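Local atomic coordinates of putative immunoglobulin-blocking virulence protein (Mycoplasma mycoides subsp. capri, PDB entry 7ADK), a protein that probably binds host immunoglobulins and blocks their action, helping a mycoplasma that infects animals. Residues Gln168-Leu176 / Pro333-Thr341; Ile528-Ser536 / Lys544-Asn552. All coordinates share one frame; numbering follows the deposited sequence.

Interaction 1 of 2, residues Gln168-Leu176 / Pro333-Thr341; sequences QNHTVNKIL and PPDEYNTVT
H170 and V172 run antiparallel past T339 and Y337, their CA atoms paired across the gap, with the V172 CA to Y337 CA distance at 6.2 Å and no hydrogen bond between the two backbones. What joins them is van der Waals contact, in which V172 packs against backbone carbonyl oxygens. Its CB bond points at the opposite segment, bringing CG2 to 3.5 Å from the carbonyl oxygen N338 O while CB itself lies beside E336 O. Farther along, I175 crosses Y337 at about a right angle. With CG1 of I175 anti to its carbonyl carbon (chi1 -62°), CD1 comes over one face of the phenol ring, 4.1 Å from its centroid and displaced toward the rim: a CH-pi contact. A second contact falls at the edge of the same ring, where N173 O lies near the plane, 3.6 Å from CD2 of Y337. At the other end the imidazole of H170 meets the methyl of T339 obliquely, CE1 to CG2 at 3.8 Å, while its NE2 is hydrogen-bonded to L594 O.

The 333-341 side also starts a helix. N338 is the N-cap of helix 339-351: its OD1 accepts from T341 N at 3.0 Å, with a weaker bond from V340 N. That helix reaches back through S342, whose OG bonds T171 OG1, and through R343 NE, bonded to N169 OD1. I132 of the first strand of the N-terminal three-stranded sheet touches both I175 and Y337. The lead-in and first residues of a strand thus dock on the turn before a helix through aliphatic, ring and carbonyl contacts; with no hydrogen bond across, the fit depends on shape, while polar bonds to the helix and to L594 hold residues alongside.

Interaction 2 of 2, residues Ile528-Ser536 / Lys544-Asn552; sequences INTIDYNVS and KITTRITFN
R548 and T530 meet where an irregular loop, 528-536, crosses over 547-548, a short strand of the mixed sheet that pairs antiparallel with 502-506. The arginine carries the contact. T530 O is gripped by R548 NE at 3.0 Å (N-H...O angle 151°) and, weakly, by NH2; NE approaches from above the carbonyl plane. CG of R548 takes the crowded position between backbone N and carbonyl carbon (chi1 69°), and a further bend at chi2 lays the chain alongside T530, past I531 O. The guanidinium is then sandwiched: CD1 of Y533 sits 3.7 Å above its plane, over its centre, and T530 OG1 lies over the opposite face. The phenol ring is not parallel to it, the planes being 38° apart.

Two bonds from backbone N-H groups tie the loop to the strand, one to a carbonyl and one to a hydroxyl. R548 N donates to D532 O at 3.1 Å, and N534 N donates to T547 OG1 in a nearly straight bond of 3.0 Å. The side-chain ND2 of N534 reaches T546 O only weakly, its stronger partner being R362 O.

Farther out, D532 probably helps hold the loop in shape. Its OD2 forms salt bridges with R352 and R362 and a hydrogen bond with Y505 OH, a gathering of positive charge that would probably stabilise the carboxylate. I531 packs on helix 339-351, while T547 and I549 pair by backbone bonds with strand 502-506. N529 ND2 closes this outer shell, bonding S503 OG and also D532 OD2, 3.2 Å away, which it meets from well above the carboxylate plane.

From the N terminus the chain first passes through 168-176, which leads into strand 174-178 of the small antiparallel sheet, and returns to it after 156 intervening residues at 333-341; interaction 1 closes that long loop. Interaction 2 follows in series, neither nested in the first nor crossing it, and closes a far shorter loop of seven residues between 528-536 and 544-552. One contact is long-range and superficial, the other local and partly buried. Their centres lie 24 Å apart and they do not touch. Helix 339-351 connects them: it begins within interaction 1, and L344, D347 and N348 farther along it receive I531 of interaction 2, so one helix borders both the segment leading into the N-terminal sheet and the loop crossing the mixed sheet.

Interaction 1 of 2, residues Gln168-Leu176 / Pro333-Thr341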
ATOM      1  N   GLN A 168     -18.417  21.509 -30.217  1.00 74.05           N
ATOM      2  CA  GLN A 168     -19.274  22.351 -29.376  1.00 74.05           C
ATOM      3  C   GLN A 168     -20.039  21.557 -28.310  1.00 74.05           C
ATOM      4  O   GLN A 168     -20.592  20.491 -28.576  1.00 74.05           O
ATOM      5  CB  GLN A 168     -20.142  23.267 -30.241  1.00 74.05           C
ATOM      6  CG  GLN A 168     -21.191  24.012 -29.413  1.00 74.05           C
ATOM      7  CD  GLN A 168     -21.707  25.291 -30.031  1.00 74.05           C
ATOM      8  OE1 GLN A 168     -21.074  25.946 -30.828  1.00 74.05           O
ATOM      9  NE2 GLN A 168     -22.848  25.740 -29.610  1.00 74.05           N
ATOM     10  N   ASN A 169     -20.043  22.091 -27.089  1.00 73.95           N
ATOM     11  CA  ASN A 169     -20.576  21.469 -25.889  1.00 73.95           C
ATOM     12  C   ASN A 169     -22.088  21.725 -25.720  1.00 73.95           C
ATOM     13  O   ASN A 169     -22.853  20.768 -25.637  1.00 73.95           O
ATOM     14  CB  ASN A 169     -19.736  21.957 -24.696  1.00 73.95           C
ATOM     15  CG  ASN A 169     -19.668  20.922 -23.591  1.00 73.95           C
ATOM     16  OD1 ASN A 169     -20.665  20.414 -23.121  1.00 73.95           O
ATOM     17  ND2 ASN A 169     -18.496  20.524 -23.170  1.00 73.95           N
ATOM     18  N   HIS A 170     -22.554  22.979 -25.724  1.00 78.02           N
ATOM     19  CA  HIS A 170     -23.993  23.277 -25.701  1.00 78.02           C
ATOM     20  C   HIS A 170     -24.598  23.154 -27.098  1.00 78.02           C
ATOM     21  O   HIS A 170     -24.634  24.087 -27.895  1.00 78.02           O
ATOM     22  CB  HIS A 170     -24.314  24.615 -25.028  1.00 78.02           C
ATOM     23  CG  HIS A 170     -24.229  24.595 -23.520  1.00 78.02           C
ATOM     24  ND1 HIS A 170     -24.077  23.467 -22.705  1.00 78.02           N
ATOM     25  CD2 HIS A 170     -24.399  25.683 -22.721  1.00 78.02           C
ATOM     26  CE1 HIS A 170     -24.118  23.914 -21.441  1.00 78.02           C
ATOM     27  NE2 HIS A 170     -24.306  25.241 -21.425  1.00 78.02           N
ATOM     28  N   THR A 171     -25.089  21.953 -27.377  1.00 79.05           N
ATOM     29  CA  THR A 171     -25.824  21.562 -28.585  1.00 79.05           C
ATOM     30  C   THR A 171     -27.264  22.067 -28.644  1.00 79.05           C
ATOM     31  O   THR A 171     -27.838  22.081 -29.726  1.00 79.05           O
ATOM     32  CB  THR A 171     -25.875  20.037 -28.670  1.00 79.05           C
ATOM     33  OG1 THR A 171     -26.352  19.520 -27.469  1.00 79.05           O
ATOM     34  CG2 THR A 171     -24.515  19.418 -28.899  1.00 79.05           C
ATOM     35  N   VAL A 172     -27.873  22.463 -27.523  1.00 83.86           N
ATOM     36  CA  VAL A 172     -29.304  22.794 -27.410  1.00 83.86           C
ATOM     37  C   VAL A 172     -29.551  24.111 -26.675  1.00 83.86           C
ATOM     38  O   VAL A 172     -28.728  24.590 -25.897  1.00 83.86           O
ATOM     39  CB  VAL A 172     -30.127  21.654 -26.772  1.00 83.86           C
ATOM     40  CG1 VAL A 172     -30.118  20.397 -27.643  1.00 83.86           C
ATOM     41  CG2 VAL A 172     -29.695  21.285 -25.355  1.00 83.86           C
ATOM     42  N   ASN A 173     -30.708  24.703 -26.966  1.00 87.66           N
ATOM     43  CA  ASN A 173     -31.166  26.020 -26.522  1.00 87.66           C
ATOM     44  C   ASN A 173     -31.286  26.149 -24.993  1.00 87.66           C
ATOM     45  O   ASN A 173     -31.380  25.156 -24.269  1.00 87.66           O
ATOM     46  CB  ASN A 173     -32.506  26.312 -27.235  1.00 87.66           C
ATOM     47  CG  ASN A 173     -32.449  26.111 -28.740  1.00 87.66           C
ATOM     48  OD1 ASN A 173     -32.527  25.001 -29.231  1.00 87.66           O
ATOM     49  ND2 ASN A 173     -32.298  27.141 -29.520  1.00 87.66           N
ATOM     50  N   LYS A 174     -31.331  27.393 -24.502  1.00 91.06           N
ATOM     51  CA  LYS A 174     -31.467  27.763 -23.083  1.00 91.06           C
ATOM     52  C   LYS A 174     -32.863  28.328 -22.791  1.00 91.06           C
ATOM     53  O   LYS A 174     -33.409  29.059 -23.612  1.00 91.06           O
ATOM     54  CB  LYS A 174     -30.362  28.787 -22.763  1.00 91.06           C
ATOM     55  CG  LYS A 174     -30.109  29.084 -21.278  1.00 91.06           C
ATOM     56  CD  LYS A 174     -29.386  27.941 -20.549  1.00 91.06           C
ATOM     57  CE  LYS A 174     -28.921  28.406 -19.168  1.00 91.06           C
ATOM     58  NZ  LYS A 174     -28.071  27.413 -18.474  1.00 91.06           N
ATOM     59  N   ILE A 175     -33.438  28.014 -21.628  1.00 91.95           N
ATOM     60  CA  ILE A 175     -34.652  28.662 -21.100  1.00 91.95           C
ATOM     61  C   ILE A 175     -34.243  29.765 -20.113  1.00 91.95           C
ATOM     62  O   ILE A 175     -33.712  29.464 -19.047  1.00 91.95           O
ATOM     63  CB  ILE A 175     -35.575  27.625 -20.409  1.00 91.95           C
ATOM     64  CG1 ILE A 175     -36.095  26.518 -21.354  1.00 91.95           C
ATOM     65  CG2 ILE A 175     -36.777  28.331 -19.770  1.00 91.95           C
ATOM     66  CD1 ILE A 175     -36.449  25.216 -20.628  1.00 91.95           C
ATOM     67  N   LEU A 176     -34.503  31.033 -20.433  1.00 96.05           N
ATOM     68  CA  LEU A 176     -34.197  32.145 -19.524  1.00 96.05           C
ATOM     69  C   LEU A 176     -35.281  32.371 -18.473  1.00 96.05           C
ATOM     70  O   LEU A 176     -34.980  32.714 -17.331  1.00 96.05           O
ATOM     71  CB  LEU A 176     -33.982  33.450 -20.300  1.00 96.05           C
ATOM     72  CG  LEU A 176     -32.823  33.485 -21.297  1.00 96.05           C
ATOM     73  CD1 LEU A 176     -32.602  34.948 -21.673  1.00 96.05           C
ATOM     74  CD2 LEU A 176     -31.514  32.932 -20.750  1.00 96.05           C
ATOM     75  N   PRO A 333     -34.811  19.719 -16.394  1.00 83.29           N
ATOM     76  CA  PRO A 333     -35.393  20.315 -17.587  1.00 83.29           C
ATOM     77  C   PRO A 333     -36.212  19.281 -18.386  1.00 83.29           C
ATOM     78  O   PRO A 333     -36.059  18.068 -18.193  1.00 83.29           O
ATOM     79  CB  PRO A 333     -34.186  20.810 -18.375  1.00 83.29           C
ATOM     80  CG  PRO A 333     -33.110  19.788 -18.048  1.00 83.29           C
ATOM     81  CD  PRO A 333     -33.411  19.413 -16.610  1.00 83.29           C
ATOM     82  N   PRO A 334     -37.064  19.712 -19.329  1.00 86.75           N
ATOM     83  CA  PRO A 334     -37.554  18.827 -20.380  1.00 86.75           C
ATOM     84  C   PRO A 334     -36.379  18.311 -21.223  1.00 86.75           C
ATOM     85  O   PRO A 334     -35.380  19.008 -21.380  1.00 86.75           O
ATOM     86  CB  PRO A 334     -38.529  19.659 -21.217  1.00 86.75           C
ATOM     87  CG  PRO A 334     -38.724  20.950 -20.426  1.00 86.75           C
ATOM     88  CD  PRO A 334     -37.477  21.075 -19.578  1.00 86.75           C
ATOM     89  N   ASP A 335     -36.478  17.112 -21.803  1.00 86.27           N
ATOM     90  CA  ASP A 335     -35.345  16.427 -22.460  1.00 86.27           C
ATOM     91  C   ASP A 335     -34.750  17.159 -23.676  1.00 86.27           C
ATOM     92  O   ASP A 335     -33.550  17.070 -23.919  1.00 86.27           O
ATOM     93  CB  ASP A 335     -35.754  14.997 -22.846  1.00 86.27           C
ATOM     94  CG  ASP A 335     -35.942  14.084 -21.632  1.00 86.27           C
ATOM     95  OD1 ASP A 335     -35.058  14.049 -20.769  1.00 86.27           O
ATOM     96  OD2 ASP A 335     -36.947  13.362 -21.554  1.00 86.27           O
ATOM     97  N   GLU A 336     -35.534  17.946 -24.406  1.00 88.79           N
ATOM     98  CA  GLU A 336     -35.038  18.841 -25.462  1.00 88.79           C
ATOM     99  C   GLU A 336     -34.121  19.977 -24.952  1.00 88.79           C
ATOM    100  O   GLU A 336     -33.471  20.638 -25.754  1.00 88.79           O
ATOM    101  CB  GLU A 336     -36.220  19.434 -26.247  1.00 88.79           C
ATOM    102  CG  GLU A 336     -37.079  18.390 -26.977  1.00 88.79           C
ATOM    103  CD  GLU A 336     -38.348  17.971 -26.219  1.00 88.79           C
ATOM    104  OE1 GLU A 336     -38.321  17.781 -24.988  1.00 88.79           O
ATOM    105  OE2 GLU A 336     -39.391  17.784 -26.869  1.00 88.79           O
ATOM    106  N   TYR A 337     -34.049  20.193 -23.639  1.00 83.76           N
ATOM    107  CA  TYR A 337     -33.286  21.244 -22.959  1.00 83.76           C
ATOM    108  C   TYR A 337     -32.253  20.687 -21.956  1.00 83.76           C
ATOM    109  O   TYR A 337     -31.558  21.456 -21.295  1.00 83.76           O
ATOM    110  CB  TYR A 337     -34.267  22.230 -22.302  1.00 83.76           C
ATOM    111  CG  TYR A 337     -35.200  22.885 -23.299  1.00 83.76           C
ATOM    112  CD1 TYR A 337     -36.444  22.305 -23.591  1.00 83.76           C
ATOM    113  CD2 TYR A 337     -34.786  24.033 -23.992  1.00 83.76           C
ATOM    114  CE1 TYR A 337     -37.252  22.837 -24.610  1.00 83.76           C
ATOM    115  CE2 TYR A 337     -35.609  24.592 -24.985  1.00 83.76           C
ATOM    116  CZ  TYR A 337     -36.829  23.975 -25.318  1.00 83.76           C
ATOM    117  OH  TYR A 337     -37.580  24.455 -26.342  1.00 83.76           O
ATOM    118  N   ASN A 338     -32.103  19.362 -21.857  1.00 71.47           N
ATOM    119  CA  ASN A 338     -30.995  18.724 -21.149  1.00 71.47           C
ATOM    120  C   ASN A 338     -29.673  18.912 -21.927  1.00 71.47           C
ATOM    121  O   ASN A 338     -29.565  18.559 -23.099  1.00 71.47           O
ATOM    122  CB  ASN A 338     -31.344  17.243 -20.888  1.00 71.47           C
ATOM    123  CG  ASN A 338     -30.343  16.513 -20.005  1.00 71.47           C
ATOM    124  OD1 ASN A 338     -29.142  16.587 -20.176  1.00 71.47           O
ATOM    125  ND2 ASN A 338     -30.786  15.779 -19.021  1.00 71.47           N
ATOM    126  N   THR A 339     -28.655  19.459 -21.275  1.00 69.80           N
ATOM    127  CA  THR A 339     -27.332  19.720 -21.862  1.00 69.80           C
ATOM    128  C   THR A 339     -26.401  18.500 -21.848  1.00 69.80           C
ATOM    129  O   THR A 339     -25.570  18.356 -22.740  1.00 69.80           O
ATOM    130  CB  THR A 339     -26.657  20.879 -21.119  1.00 69.80           C
ATOM    131  OG1 THR A 339     -26.536  20.562 -19.757  1.00 69.80           O
ATOM    132  CG2 THR A 339     -27.441  22.179 -21.202  1.00 69.80           C
ATOM    133  N   VAL A 340     -26.542  17.594 -20.875  1.00 66.44           N
ATOM    134  CA  VAL A 340     -25.649  16.450 -20.675  1.00 66.44           C
ATOM    135  C   VAL A 340     -25.987  15.338 -21.651  1.00 66.44           C
ATOM    136  O   VAL A 340     -25.138  14.913 -22.427  1.00 66.44           O
ATOM    137  CB  VAL A 340     -25.686  15.965 -19.218  1.00 66.44           C
ATOM    138  CG1 VAL A 340     -24.721  14.811 -18.974  1.00 66.44           C
ATOM    139  CG2 VAL A 340     -25.336  17.088 -18.255  1.00 66.44           C
ATOM    140  N   THR A 341     -27.238  14.879 -21.687  1.00 67.98           N
ATOM    141  CA  THR A 341     -27.629  13.758 -22.558  1.00 67.98           C
ATOM    142  C   THR A 341     -27.616  14.121 -24.028  1.00 67.98           C
ATOM    143  O   THR A 341     -27.268  13.290 -24.850  1.00 67.98           O
ATOM    144  CB  THR A 341     -28.990  13.154 -22.197  1.00 67.98           C
ATOM    145  OG1 THR A 341     -30.039  14.084 -22.296  1.00 67.98           O
ATOM    146  CG2 THR A 341     -29.001  12.594 -20.789  1.00 67.98           C
TER

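Interaction 2 of 2, residues Ile528-Ser536 / Lys544-Asn552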
ATOM      1  N   ILE A 528     -10.938  12.420 -28.009  1.00 58.78           N
ATOM      2  CA  ILE A 528     -10.467  11.472 -26.993  1.00 58.78           C
ATOM      3  C   ILE A 528     -11.692  11.030 -26.192  1.00 58.78           C
ATOM      4  O   ILE A 528     -12.484  11.865 -25.757  1.00 58.78           O
ATOM      5  CB  ILE A 528      -9.374  12.060 -26.060  1.00 58.78           C
ATOM      6  CG1 ILE A 528      -8.226  12.773 -26.793  1.00 58.78           C
ATOM      7  CG2 ILE A 528      -8.762  10.943 -25.200  1.00 58.78           C
ATOM      8  CD1 ILE A 528      -8.455  14.248 -27.059  1.00 58.78           C
ATOM      9  N   ASN A 529     -11.878   9.728 -26.015  1.00 59.63           N
ATOM     10  CA  ASN A 529     -13.063   9.166 -25.390  1.00 59.63           C
ATOM     11  C   ASN A 529     -13.133   9.523 -23.902  1.00 59.63           C
ATOM     12  O   ASN A 529     -12.256   9.184 -23.104  1.00 59.63           O
ATOM     13  CB  ASN A 529     -13.122   7.656 -25.615  1.00 59.63           C
ATOM     14  CG  ASN A 529     -14.425   7.036 -25.172  1.00 59.63           C
ATOM     15  OD1 ASN A 529     -15.434   7.698 -24.998  1.00 59.63           O
ATOM     16  ND2 ASN A 529     -14.434   5.750 -24.970  1.00 59.63           N
ATOM     17  N   THR A 530     -14.216  10.216 -23.572  1.00 58.87           N
ATOM     18  CA  THR A 530     -14.529  10.849 -22.283  1.00 58.87           C
ATOM     19  C   THR A 530     -15.846  10.340 -21.686  1.00 58.87           C
ATOM     20  O   THR A 530     -16.137  10.527 -20.504  1.00 58.87           O
ATOM     21  CB  THR A 530     -14.579  12.358 -22.543  1.00 58.87           C
ATOM     22  OG1 THR A 530     -14.648  13.070 -21.331  1.00 58.87           O
ATOM     23  CG2 THR A 530     -15.755  12.764 -23.442  1.00 58.87           C
ATOM     24  N   ILE A 531     -16.633   9.675 -22.526  1.00 58.71           N
ATOM     25  CA  ILE A 531     -17.743   8.786 -22.169  1.00 58.71           C
ATOM     26  C   ILE A 531     -17.109   7.460 -21.696  1.00 58.71           C
ATOM     27  O   ILE A 531     -15.895   7.395 -21.556  1.00 58.71           O
ATOM     28  CB  ILE A 531     -18.676   8.695 -23.406  1.00 58.71           C
ATOM     29  CG1 ILE A 531     -19.239  10.097 -23.728  1.00 58.71           C
ATOM     30  CG2 ILE A 531     -19.847   7.722 -23.253  1.00 58.71           C
ATOM     31  CD1 ILE A 531     -19.912  10.238 -25.081  1.00 58.71           C
ATOM     32  N   ASP A 532     -17.851   6.398 -21.404  1.00 57.50           N
ATOM     33  CA  ASP A 532     -17.277   5.147 -20.887  1.00 57.50           C
ATOM     34  C   ASP A 532     -16.564   5.344 -19.533  1.00 57.50           C
ATOM     35  O   ASP A 532     -15.543   4.735 -19.225  1.00 57.50           O
ATOM     36  CB  ASP A 532     -16.443   4.405 -21.953  1.00 57.50           C
ATOM     37  CG  ASP A 532     -17.152   4.024 -23.253  1.00 57.50           C
ATOM     38  OD1 ASP A 532     -18.353   4.315 -23.454  1.00 57.50           O
ATOM     39  OD2 ASP A 532     -16.467   3.450 -24.130  1.00 57.50           O
ATOM     40  N   TYR A 533     -17.111   6.242 -18.715  1.00 57.85           N
ATOM     41  CA  TYR A 533     -16.701   6.550 -17.349  1.00 57.85           C
ATOM     42  C   TYR A 533     -17.484   5.699 -16.345  1.00 57.85           C
ATOM     43  O   TYR A 533     -18.687   5.895 -16.152  1.00 57.85           O
ATOM     44  CB  TYR A 533     -16.927   8.039 -17.117  1.00 57.85           C
ATOM     45  CG  TYR A 533     -16.727   8.512 -15.699  1.00 57.85           C
ATOM     46  CD1 TYR A 533     -15.442   8.817 -15.231  1.00 57.85           C
ATOM     47  CD2 TYR A 533     -17.841   8.702 -14.867  1.00 57.85           C
ATOM     48  CE1 TYR A 533     -15.276   9.374 -13.953  1.00 57.85           C
ATOM     49  CE2 TYR A 533     -17.678   9.263 -13.593  1.00 57.85           C
ATOM     50  CZ  TYR A 533     -16.398   9.627 -13.142  1.00 57.85           C
ATOM     51  OH  TYR A 533     -16.237  10.205 -11.930  1.00 57.85           O
ATOM     52  N   ASN A 534     -16.803   4.747 -15.707  1.00 55.65           N
ATOM     53  CA  ASN A 534     -17.414   3.650 -14.960  1.00 55.65           C
ATOM     54  C   ASN A 534     -16.870   3.551 -13.523  1.00 55.65           C
ATOM     55  O   ASN A 534     -16.569   2.459 -13.042  1.00 55.65           O
ATOM     56  CB  ASN A 534     -17.295   2.354 -15.784  1.00 55.65           C
ATOM     57  CG  ASN A 534     -18.171   2.300 -17.017  1.00 55.65           C
ATOM     58  OD1 ASN A 534     -19.196   2.924 -17.131  1.00 55.65           O
ATOM     59  ND2 ASN A 534     -17.817   1.522 -17.969  1.00 55.65           N
ATOM     60  N   VAL A 535     -16.750   4.679 -12.812  1.00 59.62           N
ATOM     61  CA  VAL A 535     -16.291   4.714 -11.412  1.00 59.62           C
ATOM     62  C   VAL A 535     -17.457   4.968 -10.451  1.00 59.62           C
ATOM     63  O   VAL A 535     -18.199   5.936 -10.577  1.00 59.62           O
ATOM     64  CB  VAL A 535     -15.099   5.672 -11.192  1.00 59.62           C
ATOM     65  CG1 VAL A 535     -14.024   5.490 -12.260  1.00 59.62           C
ATOM     66  CG2 VAL A 535     -15.465   7.138 -11.172  1.00 59.62           C
ATOM     67  N   SER A 536     -17.641   4.071  -9.481  1.00 69.67           N
ATOM     68  CA  SER A 536     -18.589   4.243  -8.373  1.00 69.67           C
ATOM     69  C   SER A 536     -18.176   3.461  -7.127  1.00 69.67           C
ATOM     70  O   SER A 536     -17.538   2.413  -7.211  1.00 69.67           O
ATOM     71  CB  SER A 536     -20.021   3.868  -8.774  1.00 69.67           C
ATOM     72  OG  SER A 536     -20.251   2.481  -8.782  1.00 69.67           O
ATOM     73  N   LYS A 544     -12.241  -6.632 -11.496  1.00 75.75           N
ATOM     74  CA  LYS A 544     -11.644  -5.714 -12.472  1.00 75.75           C
ATOM     75  C   LYS A 544     -12.765  -4.967 -13.188  1.00 75.75           C
ATOM     76  O   LYS A 544     -13.611  -5.590 -13.819  1.00 75.75           O
ATOM     77  CB  LYS A 544     -10.713  -6.467 -13.450  1.00 75.75           C
ATOM     78  CG  LYS A 544      -9.588  -7.299 -12.799  1.00 75.75           C
ATOM     79  CD  LYS A 544      -8.553  -6.528 -11.955  1.00 75.75           C
ATOM     80  CE  LYS A 544      -7.521  -5.791 -12.814  1.00 75.75           C
ATOM     81  NZ  LYS A 544      -6.655  -4.891 -12.037  1.00 75.75           N
ATOM     82  N   ILE A 545     -12.759  -3.646 -13.100  1.00 63.93           N
ATOM     83  CA  ILE A 545     -13.684  -2.742 -13.788  1.00 63.93           C
ATOM     84  C   ILE A 545     -12.873  -1.841 -14.713  1.00 63.93           C
ATOM     85  O   ILE A 545     -11.830  -1.339 -14.312  1.00 63.93           O
ATOM     86  CB  ILE A 545     -14.532  -1.933 -12.773  1.00 63.93           C
ATOM     87  CG1 ILE A 545     -15.391  -2.820 -11.853  1.00 63.93           C
ATOM     88  CG2 ILE A 545     -15.418  -0.881 -13.449  1.00 63.93           C
ATOM     89  CD1 ILE A 545     -16.473  -3.648 -12.541  1.00 63.93           C
ATOM     90  N   THR A 546     -13.338  -1.631 -15.935  1.00 53.36           N
ATOM     91  CA  THR A 546     -12.645  -0.841 -16.953  1.00 53.36           C
ATOM     92  C   THR A 546     -13.327   0.500 -17.180  1.00 53.36           C
ATOM     93  O   THR A 546     -14.548   0.586 -17.242  1.00 53.36           O
ATOM     94  CB  THR A 546     -12.498  -1.646 -18.245  1.00 53.36           C
ATOM     95  OG1 THR A 546     -11.805  -2.848 -17.972  1.00 53.36           O
ATOM     96  CG2 THR A 546     -11.670  -0.934 -19.305  1.00 53.36           C
ATOM     97  N   THR A 547     -12.550   1.570 -17.285  1.00 54.46           N
ATOM     98  CA  THR A 547     -13.050   2.947 -17.398  1.00 54.46           C
ATOM     99  C   THR A 547     -12.049   3.844 -18.120  1.00 54.46           C
ATOM    100  O   THR A 547     -10.857   3.542 -18.153  1.00 54.46           O
ATOM    101  CB  THR A 547     -13.397   3.484 -15.998  1.00 54.46           C
ATOM    102  OG1 THR A 547     -13.869   4.804 -16.029  1.00 54.46           O
ATOM    103  CG2 THR A 547     -12.234   3.464 -15.039  1.00 54.46           C
ATOM    104  N   ARG A 548     -12.495   4.967 -18.680  1.00 55.17           N
ATOM    105  CA  ARG A 548     -11.587   6.022 -19.142  1.00 55.17           C
ATOM    106  C   ARG A 548     -10.835   6.671 -17.979  1.00 55.17           C
ATOM    107  O   ARG A 548     -11.401   6.858 -16.900  1.00 55.17           O
ATOM    108  CB  ARG A 548     -12.315   7.013 -20.060  1.00 55.17           C
ATOM    109  CG  ARG A 548     -13.379   7.924 -19.436  1.00 55.17           C
ATOM    110  CD  ARG A 548     -12.860   9.152 -18.686  1.00 55.17           C
ATOM    111  NE  ARG A 548     -13.930  10.130 -18.501  1.00 55.17           N
ATOM    112  CZ  ARG A 548     -13.927  11.191 -17.731  1.00 55.17           C
ATOM    113  NH1 ARG A 548     -12.894  11.548 -17.045  1.00 55.17           N
ATOM    114  NH2 ARG A 548     -14.996  11.907 -17.619  1.00 55.17           N
ATOM    115  N   ILE A 549      -9.576   7.038 -18.195  1.00 53.92           N
ATOM    116  CA  ILE A 549      -8.747   7.696 -17.174  1.00 53.92           C
ATOM    117  C   ILE A 549      -9.217   9.138 -16.946  1.00 53.92           C
ATOM    118  O   ILE A 549      -9.542   9.854 -17.892  1.00 53.92           O
ATOM    119  CB  ILE A 549      -7.248   7.623 -17.523  1.00 53.92           C
ATOM    120  CG1 ILE A 549      -6.712   6.192 -17.591  1.00 53.92           C
ATOM    121  CG2 ILE A 549      -6.382   8.374 -16.522  1.00 53.92           C
ATOM    122  CD1 ILE A 549      -5.565   6.042 -18.577  1.00 53.92           C
ATOM    123  N   THR A 550      -9.215   9.592 -15.694  1.00 55.51           N
ATOM    124  CA  THR A 550      -9.297  11.015 -15.344  1.00 55.51           C
ATOM    125  C   THR A 550      -7.887  11.572 -15.216  1.00 55.51           C
ATOM    126  O   THR A 550      -7.076  11.058 -14.447  1.00 55.51           O
ATOM    127  CB  THR A 550     -10.050  11.237 -14.029  1.00 55.51           C
ATOM    128  OG1 THR A 550     -11.390  10.873 -14.190  1.00 55.51           O
ATOM    129  CG2 THR A 550     -10.065  12.690 -13.578  1.00 55.51           C
ATOM    130  N   PHE A 551      -7.599  12.642 -15.948  1.00 54.58           N
ATOM    131  CA  PHE A 551      -6.316  13.318 -15.904  1.00 54.58           C
ATOM    132  C   PHE A 551      -6.456  14.711 -15.310  1.00 54.58           C
ATOM    133  O   PHE A 551      -7.109  15.573 -15.886  1.00 54.58           O
ATOM    134  CB  PHE A 551      -5.751  13.406 -17.317  1.00 54.58           C
ATOM    135  CG  PHE A 551      -5.475  12.081 -17.980  1.00 54.58           C
ATOM    136  CD1 PHE A 551      -4.259  11.431 -17.751  1.00 54.58           C
ATOM    137  CD2 PHE A 551      -6.411  11.519 -18.857  1.00 54.58           C
ATOM    138  CE1 PHE A 551      -3.967  10.235 -18.416  1.00 54.58           C
ATOM    139  CE2 PHE A 551      -6.120  10.322 -19.517  1.00 54.58           C
ATOM    140  CZ  PHE A 551      -4.897   9.681 -19.300  1.00 54.58           C
ATOM    141  N   ASN A 552      -5.787  14.970 -14.194  1.00 52.90           N
ATOM    142  CA  ASN A 552      -5.622  16.318 -13.656  1.00 52.90           C
ATOM    143  C   ASN A 552      -4.188  16.864 -13.835  1.00 52.90           C
ATOM    144  O   ASN A 552      -3.902  17.961 -13.374  1.00 52.90           O
ATOM    145  CB  ASN A 552      -6.136  16.341 -12.204  1.00 52.90           C
ATOM    146  CG  ASN A 552      -6.950  17.584 -11.898  1.00 52.90           C
ATOM    147  OD1 ASN A 552      -6.489  18.708 -11.991  1.00 52.90           O
ATOM    148  ND2 ASN A 552      -8.193  17.443 -11.541  1.00 52.90           N
TER